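Local coordinates for protein P47 (Clostridium botulinum, PDB 6EKT) that may form part of a progenitor toxin complex that protects botulinum neurotoxin type A2 during its passage through the host gut, and resembles tubular lipid-binding proteins, at residues 131-141 / 159-170. Residues are numbered along the deposited sequence; the frame is centred on the assembly and turned at random.
Sequences FGSESNDDIKI and NKLLINAFIQNE
The ring of Phe131 meets the C-terminal end of helix 159-168 with its edge: the carbonyl O of Phe166 lies near the ring plane, 3.2 Å from CD2 of Phe131. Glu170 CA and Ile167 N approach the same ring obliquely, and Glu170 CB reaches CD2. The rings of Phe131 and Phe166 are inclined at 39°, with centroids 5.7 Å apart, an oblique pair that is neither a stack nor edge-to-face; CE2 of Phe131 and CD2 of Phe166 touch at 3.9 Å. Ile139 sets its CD1 against Phe166 CB (3.7 Å) and, more loosely, against Ile167 CG1. Ile141, on the same side of the strand, packs one to two turns nearer the helix's N-terminal end, its CD1 lying 3.6 Å from Asn159 CB and 3.8 Å from Ile163 CD1. With CG1 beside the backbone N (chi1 -60°), that methyl also nears Asn159 O, while Asn159 OD1, hydrogen-bonded to Ser144 OG, flanks Ile141. Ile167 CD1 packs on the type I turn from Ser133 to Asn136, 3.7 Å from Glu134 N. A nearly straight bond from Ser133 N to Asn136 OD1 braces this turn. Segments 159-168 and 139-141 run roughly antiparallel (156°), joining helix 152-168 to strand 124-141 by apolar packing, consistent with the TULIP-like, OrfX2-like N-terminal domain; Leu109 of strand 108-118 extends this surface, while Phe53 (edge-to-face) and Met66, from strands 52-57 and 62-68, contact Phe166.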
loop_
_atom_site.group_PDB
_atom_site.type_symbol
_atom_site.label_atom_id
_atom_site.label_comp_id
_atom_site.label_asym_id
_atom_site.label_seq_id
_atom_site.Cartn_x
_atom_site.Cartn_y
_atom_site.Cartn_z
ATOM N N PHE A 131 -6.343 -0.632 26.206
ATOM C CA PHE A 131 -6.753 0.191 27.338
ATOM C C PHE A 131 -5.601 0.399 28.325
ATOM O O PHE A 131 -5.685 1.271 29.203
ATOM C CB PHE A 131 -7.944 -0.456 28.064
ATOM C CG PHE A 131 -9.283 -0.302 27.370
ATOM C CD1 PHE A 131 -9.397 0.108 26.036
ATOM C CD2 PHE A 131 -10.453 -0.635 28.055
ATOM C CE1 PHE A 131 -10.641 0.195 25.412
ATOM C CE2 PHE A 131 -11.701 -0.546 27.440
ATOM C CZ PHE A 131 -11.796 -0.126 26.117
ATOM N N GLY A 132 -4.552 -0.422 28.208
ATOM C CA GLY A 132 -3.363 -0.324 29.063
ATOM C C GLY A 132 -3.667 -0.616 30.515
ATOM O O GLY A 132 -4.400 -1.569 30.828
ATOM N N SER A 133 -3.112 0.206 31.401
ATOM C CA SER A 133 -3.302 0.036 32.842
ATOM C C SER A 133 -3.243 1.406 33.509
ATOM O O SER A 133 -3.014 2.409 32.837
ATOM C CB SER A 133 -2.250 -0.920 33.425
ATOM O OG SER A 133 -0.962 -0.330 33.442
ATOM N N GLU A 134 -3.454 1.457 34.825
ATOM C CA GLU A 134 -3.380 2.728 35.555
ATOM C C GLU A 134 -1.985 3.351 35.520
ATOM O O GLU A 134 -1.848 4.554 35.698
ATOM C CB GLU A 134 -3.873 2.561 36.993
ATOM C CG GLU A 134 -5.394 2.465 37.091
ATOM C CD GLU A 134 -5.864 1.273 37.915
ATOM O OE1 GLU A 134 -5.477 1.192 39.107
ATOM O OE2 GLU A 134 -6.634 0.425 37.381
ATOM N N SER A 135 -0.965 2.533 35.268
ATOM C CA SER A 135 0.427 2.994 35.224
ATOM C C SER A 135 0.915 3.513 33.852
ATOM O O SER A 135 2.095 3.867 33.712
ATOM C CB SER A 135 1.363 1.897 35.746
ATOM O OG SER A 135 1.507 0.861 34.796
ATOM N N ASN A 136 0.037 3.519 32.841
ATOM C CA ASN A 136 0.323 4.194 31.551
ATOM C C ASN A 136 -0.852 5.074 31.087
ATOM O O ASN A 136 -1.875 5.178 31.787
ATOM C CB ASN A 136 0.744 3.199 30.459
ATOM C CG ASN A 136 -0.292 2.114 30.217
ATOM O OD1 ASN A 136 -1.488 2.380 30.131
ATOM N ND2 ASN A 136 0.177 0.878 30.105
ATOM N N ASP A 137 -0.703 5.691 29.917
ATOM C CA ASP A 137 -1.701 6.621 29.389
ATOM C C ASP A 137 -2.376 6.101 28.112
ATOM O O ASP A 137 -2.661 6.860 27.177
ATOM C CB ASP A 137 -1.072 7.994 29.168
ATOM C CG ASP A 137 -0.675 8.666 30.465
ATOM O OD1 ASP A 137 -1.548 8.874 31.341
ATOM O OD2 ASP A 137 0.517 9.011 30.579
ATOM N N ASP A 138 -2.671 4.805 28.097
ATOM C CA ASP A 138 -3.267 4.214 26.896
ATOM C C ASP A 138 -4.689 4.676 26.719
ATOM O O ASP A 138 -5.202 4.631 25.605
ATOM C CB ASP A 138 -3.178 2.699 26.918
ATOM C CG ASP A 138 -1.771 2.195 26.620
ATOM O OD1 ASP A 138 -0.877 3.013 26.325
ATOM O OD2 ASP A 138 -1.567 0.967 26.684
ATOM N N ILE A 139 -5.303 5.118 27.821
ATOM C CA ILE A 139 -6.548 5.879 27.801
ATOM C C ILE A 139 -6.253 7.270 28.342
ATOM O O ILE A 139 -5.716 7.398 29.444
ATOM C CB ILE A 139 -7.660 5.252 28.671
ATOM C CG1 ILE A 139 -7.935 3.804 28.254
ATOM C CG2 ILE A 139 -8.945 6.091 28.595
ATOM C CD1 ILE A 139 -8.673 3.000 29.313
ATOM N N LYS A 140 -6.627 8.278 27.556
ATOM C CA LYS A 140 -6.539 9.682 27.939
ATOM C C LYS A 140 -7.920 10.278 27.876
ATOM O O LYS A 140 -8.691 9.971 26.962
ATOM C CB LYS A 140 -5.617 10.481 27.015
ATOM C CG LYS A 140 -4.181 9.975 26.943
ATOM C CD LYS A 140 -3.304 10.908 26.112
ATOM C CE LYS A 140 -3.622 10.792 24.634
ATOM N NZ LYS A 140 -2.896 11.783 23.779
ATOM N N ILE A 141 -8.238 11.118 28.861
ATOM C CA ILE A 141 -9.451 11.913 28.824
ATOM C C ILE A 141 -9.136 13.253 28.167
ATOM O O ILE A 141 -8.340 14.047 28.683
ATOM C CB ILE A 141 -10.079 12.083 30.234
ATOM C CG1 ILE A 141 -10.422 10.694 30.801
ATOM C CG2 ILE A 141 -11.301 13.003 30.174
ATOM C CD1 ILE A 141 -10.797 10.670 32.271
ATOM N N ASN A 159 -13.764 11.592 36.130
ATOM C CA ASN A 159 -12.543 11.232 35.396
ATOM C C ASN A 159 -11.866 10.018 35.973
ATOM O O ASN A 159 -11.457 9.121 35.225
ATOM C CB ASN A 159 -11.560 12.400 35.357
ATOM C CG ASN A 159 -12.052 13.521 34.472
ATOM O OD1 ASN A 159 -13.001 13.337 33.684
ATOM N ND2 ASN A 159 -11.445 14.705 34.615
ATOM N N LYS A 160 -11.743 10.000 37.298
ATOM C CA LYS A 160 -11.151 8.872 37.996
ATOM C C LYS A 160 -11.968 7.598 37.783
ATOM O O LYS A 160 -11.401 6.564 37.434
ATOM C CB LYS A 160 -10.983 9.190 39.483
ATOM C CG LYS A 160 -10.263 8.111 40.272
ATOM C CD LYS A 160 -11.251 7.266 41.076
ATOM C CE LYS A 160 -10.534 6.345 42.051
ATOM N NZ LYS A 160 -11.396 5.167 42.376
ATOM N N LEU A 161 -13.283 7.685 37.984
ATOM C CA LEU A 161 -14.151 6.505 37.899
ATOM C C LEU A 161 -14.351 6.006 36.465
ATOM O O LEU A 161 -14.565 4.809 36.265
ATOM C CB LEU A 161 -15.503 6.752 38.581
ATOM C CG LEU A 161 -15.446 6.853 40.112
ATOM C CD1 LEU A 161 -16.742 7.425 40.666
ATOM C CD2 LEU A 161 -15.182 5.471 40.708
ATOM N N LEU A 162 -14.297 6.913 35.491
ATOM C CA LEU A 162 -14.344 6.515 34.075
ATOM C C LEU A 162 -13.184 5.596 33.720
ATOM O O LEU A 162 -13.371 4.575 33.072
ATOM C CB LEU A 162 -14.375 7.717 33.117
ATOM C CG LEU A 162 -14.473 7.317 31.619
ATOM C CD1 LEU A 162 -15.473 8.159 30.841
ATOM C CD2 LEU A 162 -13.111 7.327 30.924
ATOM N N ILE A 163 -11.986 5.978 34.139
ATOM C CA ILE A 163 -10.803 5.183 33.847
ATOM C C ILE A 163 -10.902 3.833 34.567
ATOM O O ILE A 163 -10.613 2.792 33.970
ATOM C CB ILE A 163 -9.528 5.955 34.218
ATOM C CG1 ILE A 163 -9.438 7.208 33.346
ATOM C CG2 ILE A 163 -8.288 5.089 34.040
ATOM C CD1 ILE A 163 -8.276 8.126 33.679
ATOM N N ASN A 164 -11.332 3.866 35.835
ATOM C CA ASN A 164 -11.542 2.643 36.606
ATOM C C ASN A 164 -12.427 1.697 35.825
ATOM O O ASN A 164 -12.079 0.523 35.654
ATOM C CB ASN A 164 -12.217 2.927 37.948
ATOM C CG ASN A 164 -11.246 3.307 39.044
ATOM O OD1 ASN A 164 -11.578 4.132 39.883
ATOM N ND2 ASN A 164 -10.066 2.697 39.064
ATOM N N ALA A 165 -13.556 2.226 35.344
ATOM C CA ALA A 165 -14.544 1.429 34.640
ATOM C C ALA A 165 -14.010 0.877 33.297
ATOM O O ALA A 165 -14.204 -0.307 32.984
ATOM C CB ALA A 165 -15.836 2.218 34.457
ATOM N N PHE A 166 -13.301 1.708 32.535
ATOM C CA PHE A 166 -12.719 1.236 31.265
ATOM C C PHE A 166 -11.732 0.094 31.472
ATOM O O PHE A 166 -11.899 -0.977 30.880
ATOM C CB PHE A 166 -12.098 2.390 30.452
ATOM C CG PHE A 166 -13.087 3.103 29.570
ATOM C CD1 PHE A 166 -14.189 3.768 30.115
ATOM C CD2 PHE A 166 -12.924 3.109 28.182
ATOM C CE1 PHE A 166 -15.114 4.418 29.301
ATOM C CE2 PHE A 166 -13.850 3.747 27.360
ATOM C CZ PHE A 166 -14.939 4.409 27.920
ATOM N N ILE A 167 -10.744 0.300 32.341
ATOM C CA ILE A 167 -9.718 -0.718 32.588
ATOM C C ILE A 167 -10.349 -2.012 33.120
ATOM O O ILE A 167 -10.042 -3.100 32.610
ATOM C CB ILE A 167 -8.548 -0.206 33.460
ATOM C CG1 ILE A 167 -7.710 0.804 32.661
ATOM C CG2 ILE A 167 -7.664 -1.359 33.948
ATOM C CD1 ILE A 167 -6.926 1.780 33.511
ATOM N N GLN A 168 -11.265 -1.901 34.082
ATOM C CA GLN A 168 -11.891 -3.102 34.630
ATOM C C GLN A 168 -12.754 -3.870 33.609
ATOM O O GLN A 168 -12.908 -5.081 33.731
ATOM C CB GLN A 168 -12.664 -2.801 35.921
ATOM C CG GLN A 168 -12.911 -4.041 36.770
ATOM C CD GLN A 168 -14.020 -3.831 37.756
ATOM O OE1 GLN A 168 -15.192 -3.816 37.388
ATOM N NE2 GLN A 168 -13.663 -3.659 39.021
ATOM N N ASN A 169 -13.274 -3.176 32.597
ATOM C CA ASN A 169 -14.158 -3.778 31.590
ATOM C C ASN A 169 -13.484 -3.986 30.227
ATOM O O ASN A 169 -14.160 -4.154 29.204
ATOM C CB ASN A 169 -15.398 -2.917 31.407
ATOM C CG ASN A 169 -16.363 -3.028 32.558
ATOM O OD1 ASN A 169 -17.196 -3.932 32.597
ATOM N ND2 ASN A 169 -16.265 -2.099 33.502
ATOM N N GLU A 170 -12.155 -3.994 30.237
ATOM C CA GLU A 170 -11.337 -4.128 29.036
ATOM C C GLU A 170 -11.711 -5.371 28.176
ATOM O O GLU A 170 -11.824 -5.258 26.964
ATOM C CB GLU A 170 -9.852 -4.053 29.436
ATOM C CG GLU A 170 -8.843 -4.725 28.527
ATOM C CD GLU A 170 -8.448 -6.106 29.015
ATOM O OE1 GLU A 170 -8.163 -6.254 30.226
ATOM O OE2 GLU A 170 -8.409 -7.035 28.181
#